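AB hydrolase-1 domain-containing protein (Streptococcus mutans, PDB 4L9A) belongs to the alpha/beta hydrolase superfamily and probably acts as a carboxylesterase, cleaving carboxylic ester bonds. Local coordinates at residues E24-L29 and I33-R38; G71-D76 and L101-H106; R94-A99 and G121-Q126; I148-F153 and E223-G228. All coordinates share one frame; numbering follows the deposited sequence.

Interaction 1: residues E24-L29 and I33-R38; sequences EMVNTL and IYTCHR
Met25, present as selenomethionine, folds over the backbone of Tyr34: SE lies 3.6 Å from Tyr34 N and 3.8 Å from Tyr34 CB. With CG anti to the carbonyl carbon (chi1 -71°), the turn at chi2 (-66°) brings the selenium over Tyr34, where it meets the tyrosine ring at its edge, near the ring plane. This is a non-hydrogen-bonded antiparallel pair; the hydrogen-bonded pairs Glu24-Thr35 and Val26-Ile33 flank it. Glu24 O is gripped twice by one residue, by Thr35 N at 2.9 Å and Thr35 OG1 at 2.8 Å. A chi1 of 66° sets the threonine hydroxyl between its backbone N and carbonyl carbon, within range of that oxygen. On the same face the Val26 and Thr35 side chains cross at about a right angle, CG2 of Val26 lying 3.6 Å from Thr35 OG1. Beyond the paired residues, Thr28 CG2 packs crosswise on Ile33 CG1 at 3.8 Å. The whole is a beta hairpin at the rim of the sheet, strand 22-26 being outermost and 33-38 running antiparallel to 71-75. Ile33 and Thr35 face Ile103 of helix 93-106, and the carboxylate of Glu24 is hydrogen-bonded to His106.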
loop_
_atom_site.group_PDB
_atom_site.type_symbol
_atom_site.label_atom_id
_atom_site.label_comp_id
_atom_site.label_asym_id
_atom_site.label_seq_id
_atom_site.Cartn_x
_atom_site.Cartn_y
_atom_site.Cartn_z
ATOM N N GLU A 24 -11.617 -12.132 -6.814
ATOM C CA GLU A 24 -11.124 -13.495 -6.960
ATOM C C GLU A 24 -10.125 -13.872 -5.879
ATOM O O GLU A 24 -9.168 -13.125 -5.610
ATOM C CB GLU A 24 -10.491 -13.695 -8.341
ATOM C CG GLU A 24 -9.948 -15.102 -8.594
ATOM C CD GLU A 24 -9.302 -15.241 -9.968
ATOM O OE1 GLU A 24 -9.378 -14.282 -10.767
ATOM O OE2 GLU A 24 -8.711 -16.305 -10.247
HETATM N N MSE A 25 -10.354 -15.026 -5.256
HETATM C CA MSE A 25 -9.356 -15.638 -4.384
HETATM C C MSE A 25 -8.349 -16.346 -5.270
HETATM O O MSE A 25 -8.681 -17.337 -5.903
HETATM C CB MSE A 25 -9.994 -16.660 -3.433
HETATM C CG MSE A 25 -10.855 -16.066 -2.336
HETATM SE SE MSE A 25 -9.824 -14.982 -1.040
HETATM C CE MSE A 25 -10.619 -15.705 0.617
ATOM N N VAL A 26 -7.122 -15.832 -5.326
ATOM C CA VAL A 26 -6.081 -16.461 -6.132
ATOM C C VAL A 26 -5.235 -17.380 -5.255
ATOM O O VAL A 26 -4.859 -17.010 -4.147
ATOM C CB VAL A 26 -5.166 -15.393 -6.776
ATOM C CG1 VAL A 26 -4.081 -16.056 -7.613
ATOM C CG2 VAL A 26 -5.999 -14.445 -7.610
ATOM N N ASN A 27 -4.931 -18.572 -5.747
ATOM C CA ASN A 27 -4.136 -19.515 -4.965
ATOM C C ASN A 27 -2.655 -19.155 -4.913
ATOM O O ASN A 27 -2.074 -18.764 -5.926
ATOM C CB ASN A 27 -4.308 -20.935 -5.500
ATOM C CG ASN A 27 -5.682 -21.502 -5.199
ATOM O OD1 ASN A 27 -6.254 -21.242 -4.136
ATOM N ND2 ASN A 27 -6.218 -22.281 -6.138
ATOM N N THR A 28 -2.054 -19.269 -3.730
ATOM C CA THR A 28 -0.604 -19.069 -3.579
ATOM C C THR A 28 -0.021 -20.054 -2.577
ATOM O O THR A 28 -0.758 -20.776 -1.908
ATOM C CB THR A 28 -0.237 -17.646 -3.079
ATOM O OG1 THR A 28 -0.450 -17.556 -1.661
ATOM C CG2 THR A 28 -1.046 -16.575 -3.797
ATOM N N LEU A 29 1.303 -20.065 -2.454
ATOM C CA LEU A 29 1.948 -20.886 -1.438
ATOM C C LEU A 29 1.514 -20.476 -0.028
ATOM O O LEU A 29 1.600 -21.284 0.896
ATOM C CB LEU A 29 3.475 -20.844 -1.573
ATOM C CG LEU A 29 4.040 -21.460 -2.849
ATOM C CD1 LEU A 29 5.577 -21.440 -2.877
ATOM C CD2 LEU A 29 3.549 -22.866 -3.004
ATOM N N ILE A 33 -5.425 -15.708 -1.663
ATOM C CA ILE A 33 -5.253 -14.270 -1.448
ATOM C C ILE A 33 -6.370 -13.547 -2.188
ATOM O O ILE A 33 -6.597 -13.796 -3.357
ATOM C CB ILE A 33 -3.885 -13.796 -1.945
ATOM C CG1 ILE A 33 -2.772 -14.503 -1.164
ATOM C CG2 ILE A 33 -3.745 -12.258 -1.812
ATOM C CD1 ILE A 33 -2.648 -14.034 0.326
ATOM N N TYR A 34 -7.067 -12.660 -1.494
ATOM C CA TYR A 34 -8.137 -11.880 -2.101
ATOM C C TYR A 34 -7.620 -10.784 -3.034
ATOM O O TYR A 34 -6.770 -9.956 -2.661
ATOM C CB TYR A 34 -8.989 -11.266 -1.002
ATOM C CG TYR A 34 -10.174 -10.447 -1.466
ATOM C CD1 TYR A 34 -11.387 -11.061 -1.764
ATOM C CD2 TYR A 34 -10.096 -9.055 -1.549
ATOM C CE1 TYR A 34 -12.481 -10.323 -2.158
ATOM C CE2 TYR A 34 -11.196 -8.299 -1.936
ATOM C CZ TYR A 34 -12.384 -8.944 -2.241
ATOM O OH TYR A 34 -13.483 -8.217 -2.632
ATOM N N THR A 35 -8.144 -10.783 -4.251
ATOM C CA THR A 35 -7.792 -9.771 -5.238
ATOM C C THR A 35 -9.033 -9.176 -5.877
ATOM O O THR A 35 -10.091 -9.815 -5.911
ATOM C CB THR A 35 -6.938 -10.359 -6.376
ATOM O OG1 THR A 35 -7.716 -11.298 -7.119
ATOM C CG2 THR A 35 -5.690 -11.061 -5.835
ATOM N N CYS A 36 -8.890 -7.955 -6.389
ATOM C CA CYS A 36 -9.893 -7.333 -7.239
ATOM C C CYS A 36 -9.186 -6.875 -8.497
ATOM O O CYS A 36 -8.102 -6.300 -8.424
ATOM C CB CYS A 36 -10.543 -6.138 -6.548
ATOM S SG CYS A 36 -11.372 -6.551 -5.016
ATOM N N HIS A 37 -9.798 -7.101 -9.651
ATOM C CA HIS A 37 -9.065 -6.970 -10.906
ATOM C C HIS A 37 -9.893 -6.424 -12.070
ATOM O O HIS A 37 -11.068 -6.747 -12.220
ATOM C CB HIS A 37 -8.477 -8.334 -11.287
ATOM C CG HIS A 37 -7.862 -8.371 -12.652
ATOM N ND1 HIS A 37 -8.537 -8.838 -13.758
ATOM C CD2 HIS A 37 -6.635 -8.002 -13.089
ATOM C CE1 HIS A 37 -7.752 -8.761 -14.819
ATOM N NE2 HIS A 37 -6.592 -8.257 -14.439
ATOM N N ARG A 38 -9.253 -5.600 -12.890
ATOM C CA ARG A 38 -9.851 -5.079 -14.111
ATOM C C ARG A 38 -8.816 -5.236 -15.206
ATOM O O ARG A 38 -7.642 -4.912 -15.010
ATOM C CB ARG A 38 -10.192 -3.594 -13.944
ATOM C CG ARG A 38 -10.906 -2.981 -15.125
ATOM C CD ARG A 38 -11.445 -1.613 -14.779
ATOM N NE ARG A 38 -10.458 -0.550 -14.972
ATOM C CZ ARG A 38 -10.542 0.646 -14.399
ATOM N NH1 ARG A 38 -11.555 0.916 -13.584
ATOM N NH2 ARG A 38 -9.611 1.573 -14.629
#

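Interaction 2: residues G71-D76 and L101-H106; sequences GILTID and LMIFEH
Asp76 OD2, held by both Ser54 OG and Tyr82 N, belongs to the segment whose Leu73 and Ile75 lie against Ile103 and Phe104 of the helix. That polar anchoring is outside the interface, which is wholly apolar: no hydrogen bond joins 71-76 to 101-106, and all four touching residues are buried. The axes of strand and helix approach to 10.8 Å with their directions 149° apart, a spacing bridged by Leu73 and Ile75 from the strand and Ile103 and Phe104 from the helix. Leu73, with CG anti to the backbone N (chi1 174°), sends CD2 between two partners, 4.0 Å from Ile103 CG2 and 4.1 Å from Phe104 CD1. The methyl approaches the phenyl ring at a slant. Ile75 and Ile103 meet tip to tip with their branches exchanged: Ile75 CG2 lies 4.1 Å from Ile103 CD1, while Ile75 CD1 lies 4.1 Å from Ile103 CG2. Tyr112 and Phe109 each meet the Phe104 ring edge-to-face, and Val45 of the adjacent strand touches it as well. Alternate strand residues thus point at the helix. The strand 71-75 leads to helix 93-106 and then to strand 111-117, which is parallel to it with 43-47 between them. This is the beta-alpha-beta crossover of the alpha/beta hydrolase fold, with its helix packed on the sheet.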
loop_
_atom_site.group_PDB
_atom_site.type_symbol
_atom_site.label_atom_id
_atom_site.label_comp_id
_atom_site.label_asym_id
_atom_site.label_seq_id
_atom_site.Cartn_x
_atom_site.Cartn_y
_atom_site.Cartn_z
ATOM N N GLY A 71 -5.649 -0.917 -16.399
ATOM C CA GLY A 71 -5.913 -2.102 -15.603
ATOM C C GLY A 71 -5.846 -1.803 -14.114
ATOM O O GLY A 71 -5.223 -0.831 -13.697
ATOM N N ILE A 72 -6.499 -2.637 -13.313
ATOM C CA ILE A 72 -6.470 -2.502 -11.864
ATOM C C ILE A 72 -6.213 -3.876 -11.257
ATOM O O ILE A 72 -6.811 -4.859 -11.675
ATOM C CB ILE A 72 -7.820 -1.967 -11.307
ATOM C CG1 ILE A 72 -8.196 -0.629 -11.945
ATOM C CG2 ILE A 72 -7.773 -1.857 -9.794
ATOM C CD1 ILE A 72 -7.248 0.536 -11.576
ATOM N N LEU A 73 -5.318 -3.946 -10.281
ATOM C CA LEU A 73 -5.177 -5.146 -9.464
ATOM C C LEU A 73 -4.984 -4.723 -8.030
ATOM O O LEU A 73 -3.985 -4.089 -7.698
ATOM C CB LEU A 73 -3.975 -5.994 -9.909
ATOM C CG LEU A 73 -3.628 -7.208 -9.052
ATOM C CD1 LEU A 73 -4.810 -8.226 -8.966
ATOM C CD2 LEU A 73 -2.390 -7.892 -9.619
ATOM N N THR A 74 -5.940 -5.059 -7.176
ATOM C CA THR A 74 -5.751 -4.828 -5.755
ATOM C C THR A 74 -5.503 -6.161 -5.069
ATOM O O THR A 74 -6.073 -7.198 -5.459
ATOM C CB THR A 74 -6.953 -4.111 -5.119
ATOM O OG1 THR A 74 -8.073 -5.001 -5.062
ATOM C CG2 THR A 74 -7.331 -2.852 -5.923
ATOM N N ILE A 75 -4.669 -6.126 -4.038
ATOM C CA ILE A 75 -4.275 -7.319 -3.306
ATOM C C ILE A 75 -4.389 -7.095 -1.797
ATOM O O ILE A 75 -3.828 -6.129 -1.262
ATOM C CB ILE A 75 -2.814 -7.710 -3.647
ATOM C CG1 ILE A 75 -2.661 -7.958 -5.151
ATOM C CG2 ILE A 75 -2.381 -8.943 -2.857
ATOM C CD1 ILE A 75 -1.216 -8.221 -5.586
ATOM N N ASP A 76 -5.115 -7.978 -1.111
ATOM C CA ASP A 76 -5.219 -7.923 0.350
ATOM C C ASP A 76 -4.176 -8.840 1.000
ATOM O O ASP A 76 -4.119 -10.026 0.701
ATOM C CB ASP A 76 -6.618 -8.336 0.830
ATOM C CG ASP A 76 -7.694 -7.316 0.473
ATOM O OD1 ASP A 76 -7.413 -6.408 -0.350
ATOM O OD2 ASP A 76 -8.829 -7.438 0.994
ATOM N N LEU A 101 4.000 -12.115 -6.869
ATOM C CA LEU A 101 4.455 -12.438 -8.226
ATOM C C LEU A 101 3.650 -13.555 -8.909
ATOM O O LEU A 101 3.460 -13.543 -10.128
ATOM C CB LEU A 101 5.944 -12.785 -8.228
ATOM C CG LEU A 101 6.857 -11.606 -7.882
ATOM C CD1 LEU A 101 8.265 -12.120 -7.604
ATOM C CD2 LEU A 101 6.858 -10.572 -9.011
HETATM N N MSE A 102 3.196 -14.525 -8.127
HETATM C CA MSE A 102 2.313 -15.561 -8.643
HETATM C C MSE A 102 1.005 -14.932 -9.081
HETATM O O MSE A 102 0.423 -15.305 -10.105
HETATM C CB MSE A 102 2.003 -16.570 -7.556
HETATM C CG MSE A 102 2.960 -17.712 -7.456
HETATM SE SE MSE A 102 1.997 -19.136 -6.541
HETATM C CE MSE A 102 0.541 -19.373 -7.830
ATOM N N ILE A 103 0.528 -13.995 -8.275
ATOM C CA ILE A 103 -0.684 -13.264 -8.604
ATOM C C ILE A 103 -0.463 -12.463 -9.884
ATOM O O ILE A 103 -1.331 -12.430 -10.751
ATOM C CB ILE A 103 -1.145 -12.370 -7.433
ATOM C CG1 ILE A 103 -1.513 -13.244 -6.227
ATOM C CG2 ILE A 103 -2.334 -11.513 -7.843
ATOM C CD1 ILE A 103 -1.870 -12.480 -4.951
ATOM N N PHE A 104 0.710 -11.840 -10.026
ATOM C CA PHE A 104 1.006 -11.122 -11.260
ATOM C C PHE A 104 0.876 -12.071 -12.458
ATOM O O PHE A 104 0.269 -11.725 -13.469
ATOM C CB PHE A 104 2.413 -10.509 -11.250
ATOM C CG PHE A 104 2.487 -9.131 -10.622
ATOM C CD1 PHE A 104 1.653 -8.781 -9.571
ATOM C CD2 PHE A 104 3.390 -8.186 -11.099
ATOM C CE1 PHE A 104 1.718 -7.517 -8.995
ATOM C CE2 PHE A 104 3.458 -6.920 -10.532
ATOM C CZ PHE A 104 2.619 -6.587 -9.475
ATOM N N GLU A 105 1.461 -13.259 -12.340
ATOM C CA GLU A 105 1.475 -14.217 -13.454
ATOM C C GLU A 105 0.081 -14.758 -13.772
ATOM O O GLU A 105 -0.165 -15.266 -14.863
ATOM C CB GLU A 105 2.432 -15.380 -13.170
ATOM C CG GLU A 105 3.876 -14.953 -12.939
ATOM C CD GLU A 105 4.411 -14.057 -14.045
ATOM O OE1 GLU A 105 4.378 -14.482 -15.223
ATOM O OE2 GLU A 105 4.857 -12.928 -13.732
ATOM N N HIS A 106 -0.824 -14.643 -12.810
ATOM C CA HIS A 106 -2.192 -15.113 -12.968
ATOM C C HIS A 106 -2.986 -14.255 -13.954
ATOM O O HIS A 106 -3.947 -14.734 -14.555
ATOM C CB HIS A 106 -2.882 -15.131 -11.605
ATOM C CG HIS A 106 -4.244 -15.758 -11.609
ATOM N ND1 HIS A 106 -4.440 -17.119 -11.729
ATOM C CD2 HIS A 106 -5.476 -15.212 -11.465
ATOM C CE1 HIS A 106 -5.734 -17.381 -11.672
ATOM N NE2 HIS A 106 -6.385 -16.243 -11.503
#

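Interaction 3: residues R94-A99 and G121-Q126; sequences RDWVNA and GFAALQ
The axes of helix segments 94-99 and 121-126 pass 9.7 Å apart at a signed crossing angle of -65°, and the backbones come closest at Val97 and Ala123, whose CA atoms are 5.8 Å apart. The close approach is consistent with the small side chain of Ala123, a single methyl directed at the other helix. Val97 CG2 makes the tightest approach, reaching Gln126 CB at 3.6 Å and Ala123 CA at 4.0 Å, so the valine branch lies against two residues about one helical turn apart. The valine and glutamine side chains cross at about a right angle. Gln126 offers only its aliphatic base, CB and CG, to Val97; the bend at chi2 (-64°) turns the amide aside, where NE2 makes a weak hydrogen bond to Thr227 OG1. Trp96 adds the five-membered ring of its indole, met obliquely: CD1 lies 4.1 Å from Ala123 CB, and NE1 is almost as near. Trp96 CG is anti to the backbone N (chi1 174°), which swings the indole forward although the CB bond itself leaves the helix to one side. Ala124, pointing away from Val97, meets strand 111-117 through Leu114 and Val116. Helix 120-130 comes directly after that strand, the position held in alpha/beta hydrolases by the helix following the nucleophile elbow, and the contact pairs it with its sequence predecessor 93-106 alongside the central sheet.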
loop_
_atom_site.group_PDB
_atom_site.type_symbol
_atom_site.label_atom_id
_atom_site.label_comp_id
_atom_site.label_asym_id
_atom_site.label_seq_id
_atom_site.Cartn_x
_atom_site.Cartn_y
_atom_site.Cartn_z
ATOM N N ARG A 94 10.065 -12.336 1.546
ATOM C CA ARG A 94 10.318 -13.078 0.319
ATOM C C ARG A 94 9.113 -13.944 -0.035
ATOM O O ARG A 94 8.761 -14.096 -1.218
ATOM C CB ARG A 94 11.554 -13.967 0.473
ATOM C CG ARG A 94 11.822 -14.865 -0.739
ATOM C CD ARG A 94 12.725 -16.054 -0.388
ATOM N NE ARG A 94 12.009 -17.108 0.331
ATOM C CZ ARG A 94 11.651 -18.270 -0.206
ATOM N NH1 ARG A 94 11.946 -18.539 -1.473
ATOM N NH2 ARG A 94 11.004 -19.169 0.524
ATOM N N ASP A 95 8.493 -14.523 0.991
ATOM C CA ASP A 95 7.334 -15.391 0.776
ATOM C C ASP A 95 6.161 -14.570 0.249
ATOM O O ASP A 95 5.500 -14.951 -0.722
ATOM C CB ASP A 95 6.962 -16.145 2.065
ATOM C CG ASP A 95 8.084 -17.063 2.552
ATOM O OD1 ASP A 95 8.565 -17.899 1.756
ATOM O OD2 ASP A 95 8.498 -16.945 3.726
ATOM N N TRP A 96 5.928 -13.423 0.878
ATOM C CA TRP A 96 4.827 -12.558 0.475
ATOM C C TRP A 96 5.087 -12.005 -0.931
ATOM O O TRP A 96 4.184 -11.980 -1.766
ATOM C CB TRP A 96 4.623 -11.463 1.516
ATOM C CG TRP A 96 3.611 -10.407 1.194
ATOM C CD1 TRP A 96 3.782 -9.059 1.322
ATOM C CD2 TRP A 96 2.266 -10.600 0.718
ATOM N NE1 TRP A 96 2.632 -8.402 0.963
ATOM C CE2 TRP A 96 1.694 -9.317 0.583
ATOM C CE3 TRP A 96 1.502 -11.725 0.395
ATOM C CZ2 TRP A 96 0.386 -9.134 0.130
ATOM C CZ3 TRP A 96 0.208 -11.538 -0.065
ATOM C CH2 TRP A 96 -0.341 -10.250 -0.182
ATOM N N VAL A 97 6.328 -11.598 -1.206
ATOM C CA VAL A 97 6.698 -11.167 -2.554
ATOM C C VAL A 97 6.497 -12.272 -3.616
ATOM O O VAL A 97 5.999 -11.997 -4.710
ATOM C CB VAL A 97 8.150 -10.629 -2.607
ATOM C CG1 VAL A 97 8.607 -10.424 -4.055
ATOM C CG2 VAL A 97 8.249 -9.311 -1.847
ATOM N N ASN A 98 6.893 -13.508 -3.301
ATOM C CA ASN A 98 6.651 -14.630 -4.210
ATOM C C ASN A 98 5.160 -14.859 -4.454
ATOM O O ASN A 98 4.751 -15.161 -5.568
ATOM C CB ASN A 98 7.350 -15.923 -3.734
ATOM C CG ASN A 98 8.862 -15.861 -3.916
ATOM O OD1 ASN A 98 9.360 -15.030 -4.672
ATOM N ND2 ASN A 98 9.596 -16.735 -3.226
ATOM N N ALA A 99 4.344 -14.686 -3.420
ATOM C CA ALA A 99 2.898 -14.847 -3.585
ATOM C C ALA A 99 2.355 -13.764 -4.517
ATOM O O ALA A 99 1.554 -14.041 -5.403
ATOM C CB ALA A 99 2.196 -14.795 -2.244
ATOM N N GLY A 121 5.318 -0.434 0.844
ATOM C CA GLY A 121 6.564 -0.050 0.194
ATOM C C GLY A 121 7.615 -1.158 0.164
ATOM O O GLY A 121 8.345 -1.310 -0.827
ATOM N N PHE A 122 7.703 -1.941 1.236
ATOM C CA PHE A 122 8.742 -2.975 1.315
ATOM C C PHE A 122 8.567 -4.060 0.245
ATOM O O PHE A 122 9.511 -4.394 -0.473
ATOM C CB PHE A 122 8.827 -3.571 2.728
ATOM C CG PHE A 122 9.426 -2.618 3.749
ATOM C CD1 PHE A 122 10.738 -2.195 3.626
ATOM C CD2 PHE A 122 8.679 -2.149 4.817
ATOM C CE1 PHE A 122 11.293 -1.327 4.547
ATOM C CE2 PHE A 122 9.243 -1.260 5.753
ATOM C CZ PHE A 122 10.540 -0.862 5.608
ATOM N N ALA A 123 7.363 -4.611 0.138
ATOM C CA ALA A 123 7.080 -5.569 -0.933
ATOM C C ALA A 123 7.311 -4.920 -2.297
ATOM O O ALA A 123 7.890 -5.525 -3.184
ATOM C CB ALA A 123 5.640 -6.100 -0.822
ATOM N N ALA A 124 6.858 -3.678 -2.451
ATOM C CA ALA A 124 6.932 -2.996 -3.741
ATOM C C ALA A 124 8.359 -2.932 -4.273
ATOM O O ALA A 124 8.605 -3.144 -5.459
ATOM C CB ALA A 124 6.323 -1.582 -3.634
ATOM N N LEU A 125 9.310 -2.635 -3.396
ATOM C CA LEU A 125 10.696 -2.542 -3.831
ATOM C C LEU A 125 11.191 -3.883 -4.385
ATOM O O LEU A 125 11.874 -3.925 -5.404
ATOM C CB LEU A 125 11.575 -2.047 -2.684
ATOM C CG LEU A 125 11.319 -0.579 -2.327
ATOM C CD1 LEU A 125 11.862 -0.262 -0.937
ATOM C CD2 LEU A 125 11.961 0.322 -3.394
ATOM N N GLN A 126 10.837 -4.979 -3.725
ATOM C CA GLN A 126 11.286 -6.301 -4.177
ATOM C C GLN A 126 10.591 -6.704 -5.470
ATOM O O GLN A 126 11.216 -7.247 -6.368
ATOM C CB GLN A 126 11.037 -7.356 -3.097
ATOM C CG GLN A 126 11.564 -6.957 -1.732
ATOM C CD GLN A 126 13.073 -6.816 -1.717
ATOM O OE1 GLN A 126 13.761 -7.350 -2.585
ATOM N NE2 GLN A 126 13.595 -6.097 -0.725
#

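Interaction 4: residues I148-F153 and E223-G228; sequences IYRAGF and EDFKTG
An oblique aromatic pair at the surface joins helix 146-151 to the loop that leads into strand 235-239: Tyr149 meets Phe225, and Arg150 lies alongside. The ring centroids are 5.4 Å apart and the planes inclined at 58°, a geometry that is neither a parallel stack nor a T-shaped pair. Contact is made by one corner of the phenylalanine. Its CZ lies 3.5 Å from Tyr149 CD2 and equally 3.5 Å from Tyr149 CE2, so the corner sits against the middle of that ring bond, and the two side chains cross at about a right angle. Tyr149 reaches the loop because CG is anti to the backbone N (chi1 180°), which continues a CB bond already directed at Phe225. Arg150 extends beyond CG with its next two torsions near 180°, bringing NH1 to 4.4 Å from Phe225 CB, a loose approach. Its guanidinium also has a long, weak ion pair with Glu222. The helix ends at Gly152, just after the contact. The two segments bracket the largely helical region between strands 134-141 and 235-239, where many relatives carry a cap over the active site. Phe225 also meets Phe122 of helix 120-130, and Tyr149 touches Leu220 in the loop, so the pair connects helix 146-151 through that loop to helix 120-130.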
loop_
_atom_site.group_PDB
_atom_site.type_symbol
_atom_site.label_atom_id
_atom_site.label_comp_id
_atom_site.label_asym_id
_atom_site.label_seq_id
_atom_site.Cartn_x
_atom_site.Cartn_y
_atom_site.Cartn_z
ATOM N N ILE A 148 12.454 5.119 9.109
ATOM C CA ILE A 148 11.328 5.207 10.033
ATOM C C ILE A 148 11.058 3.834 10.655
ATOM O O ILE A 148 10.694 3.731 11.822
ATOM C CB ILE A 148 10.052 5.791 9.362
ATOM C CG1 ILE A 148 9.137 6.456 10.397
ATOM C CG2 ILE A 148 9.300 4.722 8.572
ATOM C CD1 ILE A 148 9.710 7.697 11.006
ATOM N N TYR A 149 11.267 2.776 9.879
ATOM C CA TYR A 149 11.027 1.429 10.375
ATOM C C TYR A 149 11.985 1.069 11.503
ATOM O O TYR A 149 11.560 0.523 12.522
ATOM C CB TYR A 149 11.130 0.387 9.254
ATOM C CG TYR A 149 10.885 -1.011 9.763
ATOM C CD1 TYR A 149 9.594 -1.506 9.883
ATOM C CD2 TYR A 149 11.941 -1.820 10.160
ATOM C CE1 TYR A 149 9.363 -2.776 10.361
ATOM C CE2 TYR A 149 11.720 -3.089 10.644
ATOM C CZ TYR A 149 10.432 -3.562 10.741
ATOM O OH TYR A 149 10.210 -4.829 11.217
ATOM N N ARG A 150 13.270 1.371 11.322
ATOM C CA ARG A 150 14.279 1.128 12.357
ATOM C C ARG A 150 13.991 1.889 13.647
ATOM O O ARG A 150 14.276 1.406 14.737
ATOM C CB ARG A 150 15.681 1.508 11.865
ATOM C CG ARG A 150 16.335 0.490 10.958
ATOM C CD ARG A 150 17.742 0.907 10.558
ATOM N NE ARG A 150 18.293 -0.024 9.579
ATOM C CZ ARG A 150 18.992 0.339 8.508
ATOM N NH1 ARG A 150 19.449 -0.582 7.668
ATOM N NH2 ARG A 150 19.235 1.623 8.277
ATOM N N ALA A 151 13.443 3.089 13.513
ATOM C CA ALA A 151 13.123 3.905 14.674
ATOM C C ALA A 151 11.783 3.484 15.273
ATOM O O ALA A 151 11.620 3.410 16.493
ATOM C CB ALA A 151 13.100 5.371 14.290
ATOM N N GLY A 152 10.825 3.208 14.396
ATOM C CA GLY A 152 9.467 2.911 14.801
ATOM C C GLY A 152 8.564 4.103 14.552
ATOM O O GLY A 152 8.783 5.177 15.113
ATOM N N PHE A 153 7.561 3.926 13.694
ATOM C CA PHE A 153 6.545 4.953 13.496
ATOM C C PHE A 153 6.115 5.399 14.889
ATOM O O PHE A 153 5.792 4.566 15.742
ATOM C CB PHE A 153 5.349 4.383 12.718
ATOM C CG PHE A 153 4.576 5.411 11.914
ATOM C CD1 PHE A 153 4.898 5.657 10.586
ATOM C CD2 PHE A 153 3.509 6.102 12.474
ATOM C CE1 PHE A 153 4.186 6.587 9.840
ATOM C CE2 PHE A 153 2.791 7.034 11.729
ATOM C CZ PHE A 153 3.132 7.275 10.413
ATOM N N GLU A 223 18.025 -8.285 5.632
ATOM C CA GLU A 223 18.090 -8.707 4.240
ATOM C C GLU A 223 16.983 -8.071 3.403
ATOM O O GLU A 223 17.046 -8.067 2.177
ATOM C CB GLU A 223 18.016 -10.228 4.142
ATOM C CG GLU A 223 19.341 -10.887 3.798
ATOM C CD GLU A 223 20.069 -10.180 2.671
ATOM O OE1 GLU A 223 21.181 -9.667 2.908
ATOM O OE2 GLU A 223 19.529 -10.137 1.547
ATOM N N ASP A 224 15.972 -7.529 4.072
ATOM C CA ASP A 224 14.848 -6.901 3.387
ATOM C C ASP A 224 15.078 -5.408 3.178
ATOM O O ASP A 224 14.213 -4.706 2.642
ATOM C CB ASP A 224 13.567 -7.111 4.194
ATOM C CG ASP A 224 13.236 -8.579 4.369
ATOM O OD1 ASP A 224 13.267 -9.306 3.353
ATOM O OD2 ASP A 224 12.979 -9.006 5.515
ATOM N N PHE A 225 16.243 -4.921 3.597
ATOM C CA PHE A 225 16.499 -3.484 3.579
ATOM C C PHE A 225 17.613 -3.087 2.611
ATOM O O PHE A 225 18.201 -2.007 2.742
ATOM C CB PHE A 225 16.852 -3.008 4.992
ATOM C CG PHE A 225 15.767 -3.236 5.998
ATOM C CD1 PHE A 225 14.435 -3.215 5.619
ATOM C CD2 PHE A 225 16.078 -3.487 7.324
ATOM C CE1 PHE A 225 13.429 -3.425 6.549
ATOM C CE2 PHE A 225 15.076 -3.700 8.252
ATOM C CZ PHE A 225 13.752 -3.667 7.863
ATOM N N LYS A 226 17.894 -3.949 1.638
ATOM C CA LYS A 226 19.071 -3.763 0.790
ATOM C C LYS A 226 18.723 -3.402 -0.650
ATOM O O LYS A 226 19.586 -3.442 -1.535
ATOM C CB LYS A 226 19.950 -5.016 0.806
ATOM C CG LYS A 226 20.494 -5.396 2.180
ATOM C CD LYS A 226 21.388 -6.639 2.110
ATOM C CE LYS A 226 21.846 -7.092 3.495
ATOM N NZ LYS A 226 22.705 -6.080 4.175
ATOM N N THR A 227 17.463 -3.043 -0.876
ATOM C CA THR A 227 16.954 -2.801 -2.219
ATOM C C THR A 227 16.446 -1.373 -2.340
ATOM O O THR A 227 15.641 -0.925 -1.527
ATOM C CB THR A 227 15.777 -3.757 -2.536
ATOM O OG1 THR A 227 16.153 -5.109 -2.239
ATOM C CG2 THR A 227 15.363 -3.656 -3.995
ATOM N N GLY A 228 16.904 -0.659 -3.357
ATOM C CA GLY A 228 16.332 0.636 -3.676
ATOM C C GLY A 228 15.619 0.529 -5.011
ATOM O O GLY A 228 15.669 -0.514 -5.653
#

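From the N terminus, interaction 1 closes first, a hairpin with three residues between its segments. Interactions 2 and 3 follow and cross: 71-76, 94-99, 101-106 and 121-126 alternate along the chain, and both contacts use helix 93-106. Trp96 of interaction 3 ties to both others: CZ3 packs on Ile33 CD1 of interaction 1 at 3.8 Å, and CH2 on Ile75 CG2 of interaction 2 at 3.6 Å. Interaction 4 comes last in series, closing a span of 69 residues, largely helical. It touches interaction 3 but stays about 16 Å, nearest atoms, from interaction 1. Together they run from the sheet edge through two helices to the outer loop.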